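Endoglucanase (Thermotoga maritima, PDB 2FVG) probably acts as a metal-dependent aminopeptidase of the M42 family, with two divalent metal ions per subunit, despite the endoglucanase name it carries. Local coordinates at residues M9-S14 with Y147-S152; I44-G49 with A186-F191; G103-R108 with L126-G131; R160-A165 with N311-L316; D264-N269 with K323-V328. One frame throughout, in Å; residues are numbered along the deposited sequence.

Contact 1 of 5, residues M9-S14 with Y147-S152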
# COMPACT_ATOMS: atom_id res chain seq x y z
N MSE A 9 2.24 -10.95 -0.17
CA MSE A 9 2.86 -11.88 -1.13
C MSE A 9 2.37 -11.82 -2.56
O MSE A 9 3.11 -12.11 -3.50
CB MSE A 9 2.72 -13.31 -0.62
CG MSE A 9 3.47 -13.55 0.65
SE MSE A 9 3.38 -15.42 1.13
CE MSE A 9 4.46 -16.14 -0.45
N MSE A 10 1.11 -11.43 -2.70
CA MSE A 10 0.44 -11.36 -3.98
C MSE A 10 1.06 -10.33 -4.93
O MSE A 10 1.54 -9.30 -4.47
CB MSE A 10 -0.97 -10.93 -3.65
CG MSE A 10 -1.99 -11.02 -4.69
SE MSE A 10 -3.56 -10.61 -3.63
CE MSE A 10 -3.76 -12.35 -2.58
N PRO A 11 1.06 -10.62 -6.26
CA PRO A 11 1.58 -9.65 -7.20
C PRO A 11 0.52 -8.61 -7.59
O PRO A 11 -0.65 -8.96 -7.80
CB PRO A 11 1.96 -10.51 -8.42
CG PRO A 11 1.11 -11.73 -8.34
CD PRO A 11 0.57 -11.84 -6.93
N GLY A 12 0.93 -7.35 -7.68
CA GLY A 12 0.07 -6.23 -8.06
C GLY A 12 0.88 -4.97 -8.35
O GLY A 12 0.76 -3.94 -7.68
N VAL A 13 1.71 -5.04 -9.37
CA VAL A 13 2.53 -3.94 -9.77
C VAL A 13 1.64 -2.83 -10.31
O VAL A 13 0.55 -3.12 -10.81
CB VAL A 13 3.55 -4.41 -10.83
CG1 VAL A 13 4.38 -3.23 -11.36
CG2 VAL A 13 4.45 -5.45 -10.24
N SER A 14 2.08 -1.58 -10.20
CA SER A 14 1.32 -0.42 -10.69
C SER A 14 0.89 -0.62 -12.12
O SER A 14 1.71 -0.91 -12.99
CB SER A 14 2.19 0.85 -10.64
OG SER A 14 2.60 1.12 -9.31
N TYR A 147 3.72 -7.88 -16.55
CA TYR A 147 4.23 -7.29 -15.32
C TYR A 147 5.02 -8.30 -14.49
O TYR A 147 4.61 -9.45 -14.29
CB TYR A 147 3.09 -6.64 -14.53
CG TYR A 147 2.60 -5.38 -15.19
CD1 TYR A 147 3.14 -4.14 -14.84
CD2 TYR A 147 1.63 -5.41 -16.20
CE1 TYR A 147 2.72 -2.96 -15.47
CE2 TYR A 147 1.20 -4.23 -16.84
CZ TYR A 147 1.76 -3.01 -16.47
OH TYR A 147 1.34 -1.85 -17.08
N VAL A 148 6.16 -7.83 -14.02
CA VAL A 148 7.11 -8.61 -13.24
C VAL A 148 7.10 -8.12 -11.81
O VAL A 148 7.31 -6.95 -11.57
CB VAL A 148 8.53 -8.39 -13.80
CG1 VAL A 148 9.55 -9.23 -13.05
CG2 VAL A 148 8.58 -8.67 -15.32
N SER A 149 6.84 -9.00 -10.85
CA SER A 149 6.89 -8.54 -9.47
C SER A 149 7.97 -9.30 -8.71
O SER A 149 8.43 -10.35 -9.16
CB SER A 149 5.53 -8.69 -8.81
OG SER A 149 5.12 -10.03 -8.79
N PHE A 150 8.41 -8.75 -7.58
CA PHE A 150 9.35 -9.44 -6.73
C PHE A 150 8.67 -10.63 -6.11
O PHE A 150 7.44 -10.64 -5.92
CB PHE A 150 9.86 -8.54 -5.61
CG PHE A 150 10.74 -7.45 -6.07
CD1 PHE A 150 12.08 -7.70 -6.35
CD2 PHE A 150 10.25 -6.16 -6.19
CE1 PHE A 150 12.92 -6.66 -6.77
CE2 PHE A 150 11.07 -5.13 -6.60
CZ PHE A 150 12.42 -5.39 -6.90
N VAL A 151 9.45 -11.64 -5.78
CA VAL A 151 8.93 -12.81 -5.08
C VAL A 151 9.42 -12.68 -3.64
O VAL A 151 10.59 -12.38 -3.39
CB VAL A 151 9.39 -14.12 -5.70
CG1 VAL A 151 9.20 -15.28 -4.73
CG2 VAL A 151 8.65 -14.38 -6.99
N SER A 152 8.51 -12.88 -2.70
CA SER A 152 8.88 -12.83 -1.31
C SER A 152 7.92 -13.63 -0.47
O SER A 152 6.76 -13.81 -0.83
CB SER A 152 8.95 -11.39 -0.81
OG SER A 152 9.53 -11.38 0.48
O HOH W 1 5.68 -13.31 -3.25
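Val13 presses both of its methyl groups against strand 147-150, and here the two segments pack tightly. Val13 CG2 lies 3.7 Å from Ser149 CB and 3.5 Å from Val148 O. Val13 CG1, held anti to the backbone N (chi1 176°), serves the neighbouring residue instead and stops 3.8 Å from Tyr147 CD1. A short branched chain suits the spot, since it reaches three strand residues without extending further. The ring of Tyr147 is approached obliquely by the backbone, with Ser14 O 3.4 Å from Tyr147 CE1. One step back, Pro11 CB rests 3.2 Å from Ser149 OG, and the small serine leaves room for the proline ring.

Toward Met9 the contact loosens and opens to solvent. There the backbones are bridged by a water that donates to Met9 O at 2.8 Å and accepts from Ser152 N at 2.9 Å. Met9, a selenomethionine in this crystal, is exposed; its chain bends at the end so that the methyl CE lies beside Ser152 O.

At the tight end Ser14 OG is hydrogen-bonded to Asp63, not far in the chain from His61, a predicted zinc ligand. The contact thus sets the loop after helix 4-9 against a strand of the six-stranded antiparallel sheet, at the junction of catalytic and beta domains that is characteristic of M42 peptidases.

Contact 2 of 5, residues I44-G49 with A186-F191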
# COMPACT_ATOMS: atom_id res chain seq x y z
N ILE A 44 -14.04 0.97 -4.82
CA ILE A 44 -14.73 1.89 -3.94
C ILE A 44 -15.79 1.15 -3.15
O ILE A 44 -16.73 0.60 -3.72
CB ILE A 44 -15.38 3.04 -4.77
CG1 ILE A 44 -14.31 3.69 -5.65
CG2 ILE A 44 -16.10 4.04 -3.85
CD1 ILE A 44 -14.78 4.92 -6.36
N ALA A 45 -15.61 1.14 -1.84
CA ALA A 45 -16.53 0.45 -0.96
C ALA A 45 -17.20 1.49 -0.12
O ALA A 45 -16.54 2.41 0.34
CB ALA A 45 -15.75 -0.52 -0.07
N LEU A 46 -18.52 1.37 0.04
CA LEU A 46 -19.28 2.32 0.86
C LEU A 46 -19.87 1.69 2.11
O LEU A 46 -20.51 0.63 2.05
CB LEU A 46 -20.42 2.94 0.05
CG LEU A 46 -21.52 3.76 0.73
CD1 LEU A 46 -20.94 4.94 1.50
CD2 LEU A 46 -22.54 4.26 -0.29
N LYS A 47 -19.65 2.34 3.24
CA LYS A 47 -20.27 1.91 4.46
C LYS A 47 -21.08 3.13 4.89
O LYS A 47 -20.52 4.12 5.34
CB LYS A 47 -19.22 1.53 5.50
CG LYS A 47 -19.79 0.86 6.72
CD LYS A 47 -20.15 -0.57 6.43
CE LYS A 47 -20.84 -1.18 7.62
NZ LYS A 47 -21.15 -2.60 7.30
N ARG A 48 -22.40 3.08 4.71
CA ARG A 48 -23.26 4.19 5.07
C ARG A 48 -23.21 4.43 6.57
O ARG A 48 -23.04 3.49 7.37
CB ARG A 48 -24.70 3.99 4.55
CG ARG A 48 -24.77 3.92 3.03
CD ARG A 48 -26.19 3.92 2.42
NE ARG A 48 -26.07 4.09 0.97
CZ ARG A 48 -26.03 3.10 0.07
NH1 ARG A 48 -26.18 1.83 0.44
NH2 ARG A 48 -25.89 3.39 -1.21
N GLY A 49 -23.36 5.68 6.97
CA GLY A 49 -23.28 6.02 8.37
C GLY A 49 -24.62 6.42 8.92
O GLY A 49 -25.64 6.24 8.26
N ALA A 186 -20.05 7.23 11.62
CA ALA A 186 -20.90 8.36 11.97
C ALA A 186 -21.49 8.98 10.70
O ALA A 186 -22.65 9.36 10.69
CB ALA A 186 -20.13 9.40 12.77
N TYR A 187 -20.68 9.02 9.62
CA TYR A 187 -21.04 9.58 8.33
C TYR A 187 -20.73 8.58 7.21
O TYR A 187 -19.88 7.71 7.37
CB TYR A 187 -20.23 10.88 8.03
CG TYR A 187 -20.53 11.97 9.00
CD1 TYR A 187 -21.67 12.76 8.84
CD2 TYR A 187 -19.73 12.17 10.13
CE1 TYR A 187 -22.00 13.75 9.77
CE2 TYR A 187 -20.06 13.16 11.07
CZ TYR A 187 -21.19 13.94 10.87
OH TYR A 187 -21.54 14.92 11.78
N ASP A 188 -21.40 8.74 6.08
CA ASP A 188 -21.16 7.87 4.95
C ASP A 188 -19.67 7.79 4.76
O ASP A 188 -19.02 8.81 4.57
CB ASP A 188 -21.82 8.40 3.69
CG ASP A 188 -23.31 8.11 3.63
OD1 ASP A 188 -23.92 7.61 4.63
OD2 ASP A 188 -23.88 8.37 2.55
N THR A 189 -19.12 6.58 4.82
CA THR A 189 -17.68 6.43 4.72
C THR A 189 -17.31 5.57 3.55
O THR A 189 -17.77 4.46 3.44
CB THR A 189 -17.09 5.85 6.03
OG1 THR A 189 -17.37 6.75 7.11
CG2 THR A 189 -15.56 5.67 5.93
N TYR A 190 -16.51 6.12 2.64
CA TYR A 190 -16.02 5.36 1.49
C TYR A 190 -14.61 4.84 1.77
O TYR A 190 -13.72 5.61 2.13
CB TYR A 190 -15.99 6.24 0.25
CG TYR A 190 -17.36 6.66 -0.23
CD1 TYR A 190 -17.99 7.78 0.29
CD2 TYR A 190 -18.02 5.93 -1.22
CE1 TYR A 190 -19.25 8.16 -0.15
CE2 TYR A 190 -19.28 6.31 -1.67
CZ TYR A 190 -19.89 7.42 -1.13
OH TYR A 190 -21.16 7.77 -1.57
N PHE A 191 -14.44 3.53 1.67
CA PHE A 191 -13.13 2.91 1.80
C PHE A 191 -12.65 2.72 0.37
O PHE A 191 -13.25 1.98 -0.40
CB PHE A 191 -13.21 1.60 2.57
CG PHE A 191 -13.58 1.78 4.00
CD1 PHE A 191 -14.91 1.91 4.39
CD2 PHE A 191 -12.59 1.88 4.99
CE1 PHE A 191 -15.24 2.09 5.73
CE2 PHE A 191 -12.91 2.05 6.32
CZ PHE A 191 -14.24 2.16 6.69
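Tyr187 meets Gly49 through the backbone, its C lying 3.8 Å from Gly49 CA; a side chain on Gly49 would run into this carbonyl, so glycine fits. The phenol points elsewhere, with OH bonded to Glu337. Asp188 turns its carboxylate back across the gap, and OD1 accepts Gly49 N at 3.1 Å in a nearly straight bond (169°) on the anti side of the oxygen. Ser52 OG holds the same oxygen. Thr189 forms a hydrogen-bonded antiparallel pair with Lys47: Lys47 N donates to Thr189 O at 2.8 Å, and Thr189 N returns a bond to Lys47 O. Its hydroxyl donates to Tyr187 O within its own strand. Tyr190 offers a ring face: Leu46 CD1 stands 3.8 Å from the centroid of the Tyr190 ring, only 13° off the normal, a CH-pi contact. Leu46 reaches it because CG is anti to its backbone N (chi1 169°). Ile44 CG2 approaches the same ring obliquely. Phe191 closes the walk by pairing with Ala45, its N donating to Ala45 O at 2.7 Å, and its ring edge receives Lys47 CB. Paired backbones thus join strands 43-47 and 187-194, while apolar carbons fill the faces and one buried carboxylate oxygen, Asp188 OD1, is held by two donors.

Contact 3 of 5, residues G103-R108 with L126-G131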
# COMPACT_ATOMS: atom_id res chain seq x y z
N GLY A 103 11.59 -16.34 -11.74
CA GLY A 103 12.85 -16.08 -12.43
C GLY A 103 13.83 -15.37 -11.52
O GLY A 103 13.49 -14.99 -10.39
N VAL A 104 15.06 -15.20 -12.00
CA VAL A 104 16.08 -14.52 -11.21
C VAL A 104 16.81 -13.51 -12.07
O VAL A 104 17.25 -13.79 -13.20
CB VAL A 104 17.07 -15.50 -10.46
CG1 VAL A 104 17.97 -16.26 -11.44
CG2 VAL A 104 17.99 -14.73 -9.50
N ILE A 105 16.91 -12.30 -11.54
CA ILE A 105 17.64 -11.24 -12.21
C ILE A 105 19.15 -11.46 -12.08
O ILE A 105 19.66 -11.84 -11.02
CB ILE A 105 17.28 -9.87 -11.62
CG1 ILE A 105 15.79 -9.62 -11.77
CG2 ILE A 105 18.07 -8.76 -12.33
CD1 ILE A 105 15.30 -8.38 -10.95
N GLY A 106 19.86 -11.22 -13.18
CA GLY A 106 21.30 -11.35 -13.23
C GLY A 106 21.85 -10.45 -14.32
O GLY A 106 21.09 -9.79 -15.03
N TYR A 107 23.17 -10.42 -14.46
CA TYR A 107 23.79 -9.62 -15.53
C TYR A 107 23.64 -10.36 -16.86
O TYR A 107 23.34 -11.56 -16.88
CB TYR A 107 25.26 -9.35 -15.22
CG TYR A 107 25.49 -8.52 -13.98
CD1 TYR A 107 25.41 -7.13 -14.03
CD2 TYR A 107 25.82 -9.13 -12.77
CE1 TYR A 107 25.63 -6.36 -12.89
CE2 TYR A 107 26.04 -8.37 -11.62
CZ TYR A 107 25.94 -6.99 -11.69
OH TYR A 107 26.16 -6.23 -10.56
N ARG A 108 23.82 -9.63 -17.96
CA ARG A 108 23.75 -10.24 -19.29
C ARG A 108 25.10 -10.86 -19.63
O ARG A 108 26.14 -10.27 -19.32
CB ARG A 108 23.36 -9.20 -20.35
CG ARG A 108 24.43 -8.17 -20.64
CD ARG A 108 23.98 -7.25 -21.73
NE ARG A 108 25.07 -6.40 -22.19
CZ ARG A 108 24.91 -5.32 -22.94
NH1 ARG A 108 23.68 -4.92 -23.30
NH2 ARG A 108 25.97 -4.61 -23.32
N LEU A 126 20.83 -5.83 -17.27
CA LEU A 126 20.20 -6.88 -16.49
C LEU A 126 19.27 -7.74 -17.35
O LEU A 126 18.71 -7.27 -18.33
CB LEU A 126 19.43 -6.25 -15.32
CG LEU A 126 20.28 -5.43 -14.33
CD1 LEU A 126 19.42 -4.73 -13.30
CD2 LEU A 126 21.34 -6.29 -13.65
N ARG A 127 19.10 -9.00 -16.96
CA ARG A 127 18.21 -9.93 -17.66
C ARG A 127 17.51 -10.80 -16.64
O ARG A 127 18.05 -11.03 -15.56
CB ARG A 127 19.02 -10.87 -18.58
CG ARG A 127 19.77 -10.20 -19.72
CD ARG A 127 18.85 -9.76 -20.85
NE ARG A 127 19.59 -9.17 -21.96
CZ ARG A 127 19.89 -7.88 -22.07
NH1 ARG A 127 19.54 -7.01 -21.11
NH2 ARG A 127 20.56 -7.46 -23.13
N ILE A 128 16.29 -11.25 -16.94
CA ILE A 128 15.63 -12.17 -16.02
C ILE A 128 15.79 -13.52 -16.66
O ILE A 128 15.62 -13.66 -17.87
CB ILE A 128 14.12 -11.92 -15.81
CG1 ILE A 128 13.86 -10.46 -15.46
CG2 ILE A 128 13.56 -12.89 -14.73
CD1 ILE A 128 12.38 -10.08 -15.47
N ASP A 129 16.16 -14.50 -15.85
CA ASP A 129 16.30 -15.84 -16.32
C ASP A 129 15.18 -16.63 -15.66
O ASP A 129 15.08 -16.67 -14.44
CB ASP A 129 17.67 -16.40 -15.91
CG ASP A 129 17.95 -17.78 -16.49
OD1 ASP A 129 17.29 -18.17 -17.48
OD2 ASP A 129 18.84 -18.48 -15.94
N PHE A 130 14.33 -17.22 -16.49
CA PHE A 130 13.24 -18.07 -16.05
C PHE A 130 13.59 -19.52 -16.36
O PHE A 130 12.87 -20.44 -15.97
CB PHE A 130 11.94 -17.72 -16.76
CG PHE A 130 11.40 -16.36 -16.43
CD1 PHE A 130 10.73 -16.13 -15.23
CD2 PHE A 130 11.52 -15.32 -17.34
CE1 PHE A 130 10.22 -14.88 -14.94
CE2 PHE A 130 11.01 -14.08 -17.05
CZ PHE A 130 10.36 -13.85 -15.84
N GLY A 131 14.68 -19.71 -17.11
CA GLY A 131 15.12 -21.05 -17.48
C GLY A 131 14.98 -21.44 -18.95
O GLY A 131 15.25 -22.60 -19.31
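Arg108 lays its CB over the centre of one face of the Arg127 guanidinium. The two guanidinium planes are 76° apart, so the groups do not stack, although the like charges come close, with Arg108 NH1 4.0 Å from Arg127 NH2. Arg108 is poorly ordered. Arg127 is tied down by its own bonds: its chain bends at chi2 (-74°), folding the head back so that NH1 donates to Leu126 O at 2.9 Å and also to Glu124 O. A leucine here has no N-H to offer, and would probably leave the carbonyls of Leu126 and Glu124 without this donor's hold and Arg108 CB without the flat group it covers.

Alongside, the strands pair in antiparallel fashion: Gly106 N donates to Arg127 O at 3.0 Å, and Val104 N to Asp129 O at 2.8 Å, each answered by the return bond. Among the buried chains, Ile105 CG1 meets Ile128 CG1 at 4.2 Å and Ile105 CG2 touches Leu126 CB. Gly103 must stay bare, since a CB there would collide with Phe130 CD1 and Ile128 CG2. Asp129 OD1 accepts Gly131 N at 3.1 Å, an Asx turn that ends the strand. Ile128 also bonds through its backbone to Val78, bringing the outermost strands together, which is consistent with an antiparallel sheet that curls round to form the body of the beta domain of M42 peptidases.

Contact 4 of 5, residues R160-A165 with N311-L316. With EDO (1,2-ethanediol), chain C.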
# COMPACT_ATOMS: atom_id res chain seq x y z
N ARG A 160 6.62 -9.12 15.01
CA ARG A 160 7.20 -8.42 13.86
C ARG A 160 6.89 -9.27 12.65
O ARG A 160 6.86 -10.49 12.77
CB ARG A 160 8.72 -8.26 14.02
CG ARG A 160 9.14 -7.37 15.18
CD ARG A 160 9.07 -5.89 14.82
NE ARG A 160 9.06 -5.02 16.01
CZ ARG A 160 10.10 -4.42 16.57
NH1 ARG A 160 11.33 -4.56 16.07
NH2 ARG A 160 9.91 -3.66 17.65
N ALA A 161 6.66 -8.63 11.51
CA ALA A 161 6.38 -9.34 10.28
C ALA A 161 7.30 -8.82 9.19
O ALA A 161 7.59 -7.63 9.14
CB ALA A 161 4.94 -9.18 9.89
N VAL A 162 7.75 -9.71 8.32
CA VAL A 162 8.68 -9.37 7.23
C VAL A 162 8.05 -9.85 5.92
O VAL A 162 7.50 -10.96 5.86
CB VAL A 162 10.06 -10.07 7.39
CG1 VAL A 162 11.06 -9.61 6.28
CG2 VAL A 162 10.64 -9.80 8.77
N GLY A 163 8.11 -9.00 4.91
CA GLY A 163 7.56 -9.33 3.60
C GLY A 163 7.69 -8.14 2.69
O GLY A 163 8.24 -7.12 3.08
N LYS A 164 7.17 -8.25 1.48
CA LYS A 164 7.27 -7.18 0.53
C LYS A 164 5.95 -6.42 0.45
O LYS A 164 4.93 -6.85 1.00
CB LYS A 164 7.63 -7.73 -0.86
CG LYS A 164 6.47 -8.49 -1.50
CD LYS A 164 6.75 -8.76 -2.92
CE LYS A 164 5.61 -9.50 -3.59
NZ LYS A 164 4.39 -8.70 -3.81
N ALA A 165 6.01 -5.30 -0.27
CA ALA A 165 4.88 -4.43 -0.57
C ALA A 165 4.07 -4.02 0.66
O ALA A 165 2.89 -3.74 0.53
CB ALA A 165 3.96 -5.08 -1.59
N ASN A 311 12.07 -6.55 0.86
CA ASN A 311 11.45 -6.70 2.18
C ASN A 311 11.59 -5.57 3.19
O ASN A 311 12.59 -4.85 3.22
CB ASN A 311 11.94 -7.99 2.82
CG ASN A 311 11.46 -9.19 2.07
OD1 ASN A 311 10.37 -9.17 1.50
ND2 ASN A 311 12.25 -10.24 2.06
N SER A 312 10.56 -5.44 4.01
CA SER A 312 10.60 -4.53 5.13
C SER A 312 9.91 -5.19 6.31
O SER A 312 9.38 -6.30 6.17
CB SER A 312 10.01 -3.16 4.81
OG SER A 312 8.64 -3.25 4.58
N ILE A 313 9.90 -4.51 7.45
CA ILE A 313 9.39 -5.06 8.70
C ILE A 313 8.34 -4.16 9.29
O ILE A 313 8.53 -2.95 9.32
CB ILE A 313 10.55 -5.12 9.73
CG1 ILE A 313 11.83 -5.74 9.10
CG2 ILE A 313 10.15 -5.86 11.01
CD1 ILE A 313 13.09 -5.41 9.85
N ILE A 314 7.23 -4.73 9.74
CA ILE A 314 6.26 -3.93 10.50
C ILE A 314 6.09 -4.56 11.89
O ILE A 314 6.34 -5.76 12.08
CB ILE A 314 4.89 -3.78 9.82
CG1 ILE A 314 4.14 -5.11 9.74
CG2 ILE A 314 5.03 -3.09 8.46
CD1 ILE A 314 2.66 -4.95 9.50
N ASP A 315 5.69 -3.75 12.85
CA ASP A 315 5.45 -4.21 14.19
C ASP A 315 3.95 -4.40 14.24
O ASP A 315 3.20 -3.48 13.88
CB ASP A 315 5.94 -3.14 15.19
CG ASP A 315 5.78 -3.57 16.62
OD1 ASP A 315 4.66 -3.48 17.14
OD2 ASP A 315 6.78 -3.99 17.23
N LEU A 316 3.50 -5.58 14.65
CA LEU A 316 2.06 -5.87 14.72
C LEU A 316 1.29 -5.05 15.77
O LEU A 316 0.09 -4.84 15.61
CB LEU A 316 1.79 -7.38 14.82
CG LEU A 316 2.27 -8.21 13.60
CD1 LEU A 316 2.08 -9.68 13.84
CD2 LEU A 316 1.55 -7.78 12.32
C1 EDO C . 7.45 -4.30 -3.01
O1 EDO C . 7.81 -4.53 -4.37
C2 EDO C . 8.71 -3.93 -2.24
O2 EDO C . 8.47 -4.08 -0.83
O HOH W 2 7.71 -4.38 2.53
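Arg160 and Asp315 form a salt bridge at one end of the strand pair. Arg160 NE donates to Asp315 OD2 at 2.8 Å with an angle of 160°; the oxygen lies in the guanidinium plane and is met on its anti side. A weak second bond runs from Arg160 NH2 to Asp315 OD2 at 3.2 Å. The arginine chain gets there by bending at chi2 (-81°), which also lays CD beside Ile313 CG2. The other oxygen, OD1, makes weak bonds to the backbone N of Asn317 and Asp318, so this aspartate is the N-cap of helix 316-332. An alanine in its place would remove both roles, probably leaving Arg160 without its counter-charge and the first turn of the helix without its cap.

Ala161 pairs by its backbone, with N to Ile314 O at 2.9 Å and Ile314 N to Ala161 O at 3.0 Å, both in the carbonyl plane. A methyl suits this buried place: CB lies 4.2 Å from Ile314 CG1, with Phe166 also close.

Asn311 covers the far end, its CB 3.9 Å from Val162 CG1. A water there donates to Gly163 O at 2.8 Å, while Ala165 N donates to O2 of an ethanediol, probably from the crystallisation liquor, at 2.8 Å. Asn311 and Ser312 lie near His308 and Asp167, predicted metal ligands. Backbone bonds thus run along the ladder, flanked by apolar chains, with a helix-capping ion pair at one end and polar groups and water near the site at the other.

Contact 5 of 5, residues D264-N269 with K323-V328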
# COMPACT_ATOMS: atom_id res chain seq x y z
N ASP A 264 -5.80 14.02 19.36
CA ASP A 264 -6.66 13.96 20.55
C ASP A 264 -7.41 12.63 20.62
O ASP A 264 -7.51 12.03 21.68
CB ASP A 264 -7.59 15.17 20.58
CG ASP A 264 -6.83 16.47 20.83
OD1 ASP A 264 -5.59 16.43 20.94
OD2 ASP A 264 -7.48 17.54 20.94
N THR A 265 -7.88 12.14 19.47
CA THR A 265 -8.58 10.85 19.38
C THR A 265 -7.67 9.73 19.88
O THR A 265 -8.11 8.84 20.61
CB THR A 265 -8.99 10.55 17.92
OG1 THR A 265 -9.90 11.55 17.46
CG2 THR A 265 -9.65 9.19 17.79
N ALA A 266 -6.41 9.78 19.47
CA ALA A 266 -5.41 8.83 19.91
C ALA A 266 -5.22 8.90 21.43
O ALA A 266 -5.33 7.88 22.12
CB ALA A 266 -4.11 9.09 19.21
N LYS A 267 -4.95 10.11 21.94
CA LYS A 267 -4.70 10.31 23.36
C LYS A 267 -5.88 9.92 24.23
O LYS A 267 -5.69 9.35 25.29
CB LYS A 267 -4.31 11.77 23.65
CG LYS A 267 -2.91 12.15 23.15
CD LYS A 267 -2.65 13.66 23.01
CE LYS A 267 -2.82 14.44 24.30
NZ LYS A 267 -2.52 15.89 24.06
N ASN A 268 -7.09 10.23 23.78
CA ASN A 268 -8.29 9.94 24.57
C ASN A 268 -8.71 8.47 24.48
O ASN A 268 -9.53 8.01 25.27
CB ASN A 268 -9.46 10.85 24.18
CG ASN A 268 -9.17 12.33 24.46
OD1 ASN A 268 -8.24 12.68 25.19
ND2 ASN A 268 -10.00 13.20 23.89
N ASN A 269 -8.13 7.74 23.53
CA ASN A 269 -8.44 6.32 23.43
C ASN A 269 -7.28 5.43 23.85
O ASN A 269 -7.33 4.21 23.68
CB ASN A 269 -8.94 5.94 22.03
CG ASN A 269 -10.31 6.48 21.75
OD1 ASN A 269 -11.31 5.78 21.91
ND2 ASN A 269 -10.39 7.75 21.39
N LYS A 323 -5.16 0.39 13.05
CA LYS A 323 -6.51 -0.09 12.84
C LYS A 323 -7.45 0.47 13.92
O LYS A 323 -8.57 0.90 13.61
CB LYS A 323 -6.53 -1.62 12.88
CG LYS A 323 -7.92 -2.24 12.79
CD LYS A 323 -7.97 -3.68 13.29
CE LYS A 323 -8.07 -3.77 14.82
NZ LYS A 323 -8.20 -5.18 15.31
N LYS A 324 -7.03 0.48 15.18
CA LYS A 324 -7.86 1.03 16.26
C LYS A 324 -8.17 2.50 16.00
O LYS A 324 -9.30 2.92 16.09
CB LYS A 324 -7.19 0.92 17.63
CG LYS A 324 -7.28 -0.42 18.34
CD LYS A 324 -6.68 -0.27 19.75
CE LYS A 324 -6.67 -1.56 20.55
NZ LYS A 324 -5.74 -2.58 20.00
N LEU A 325 -7.14 3.28 15.68
CA LEU A 325 -7.28 4.71 15.41
C LEU A 325 -8.22 5.02 14.24
O LEU A 325 -9.04 5.92 14.34
CB LEU A 325 -5.90 5.35 15.18
CG LEU A 325 -5.81 6.87 15.03
CD1 LEU A 325 -6.48 7.59 16.22
CD2 LEU A 325 -4.37 7.30 14.88
N ILE A 326 -8.08 4.31 13.13
CA ILE A 326 -8.95 4.50 11.98
C ILE A 326 -10.40 4.17 12.38
O ILE A 326 -11.32 4.89 12.02
CB ILE A 326 -8.54 3.58 10.79
CG1 ILE A 326 -7.14 3.90 10.24
CG2 ILE A 326 -9.56 3.66 9.66
CD1 ILE A 326 -6.94 5.36 9.86
N LYS A 327 -10.61 3.10 13.14
CA LYS A 327 -11.96 2.72 13.50
C LYS A 327 -12.66 3.79 14.35
O LYS A 327 -13.82 4.11 14.10
CB LYS A 327 -11.98 1.36 14.18
CG LYS A 327 -13.37 0.82 14.33
CD LYS A 327 -13.39 -0.49 15.07
CE LYS A 327 -14.82 -0.98 15.14
NZ LYS A 327 -14.94 -2.34 15.71
N VAL A 328 -11.95 4.34 15.33
CA VAL A 328 -12.47 5.40 16.20
C VAL A 328 -12.72 6.68 15.40
O VAL A 328 -13.75 7.32 15.58
CB VAL A 328 -11.57 5.70 17.41
CG1 VAL A 328 -12.28 6.67 18.37
CG2 VAL A 328 -11.24 4.41 18.15
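Val328 faces helix 256-268 and can be followed outward from its CB, which lies 4.0 Å from Thr265 CG2. Val328 CG1, anti to its backbone N (chi1 -172°), makes the closer contacts: it is 3.7 Å from Thr265 CG2 and equally far, 3.7 Å, from Asn269 ND2. Val328 CG2 sits 4.0 Å from Asn269 OD1, and both methyls lie on the same side of the amide. That amide is tied from its own side, for Asn269 ND2 donates to Thr265 O at 2.6 Å, in the carbonyl plane and on a lone pair. One N-H is thus spent on Thr265 O, which is consistent with a valine lying against the group.

Thr265 turns its methyl, not its hydroxyl, to the partner, since OG1 bonds to Thr261 O one turn back. The same methyl is 3.9 Å from Leu325 CD1, which also touches Ala266 CB at 4.1 Å; the small alanine lets the leucine tip come close to the helix backbone. The short helical segments cross at 112° with their axes 10.0 Å apart, a distance these few side chains bridge. Van der Waals packing, mostly of carbon on carbon, therefore joins helix 256-268 to helix 316-332.

Contacts 2 and 4 belong to the same mixed sheet, yet their centres lie about 29 Å apart; contact 2 is the more buried, whereas contact 4 carries a charged pair at one end. Contacts 1 and 3 both reach the antiparallel sheet and touch where Val148 CG1 meets Ile128 CD1, but contact 3, partly buried at an outermost strand, builds that sheet with backbone bonds while contact 1 relies on side chains and a water. Contact 5 is mostly buried and largely apolar; its helix 316-332 follows directly on strand 312-315 of contact 4. Contacts 1 and 4 meet through Met10 O and Lys164 NZ, nearest the predicted metal site, where polar atoms and water are most evident.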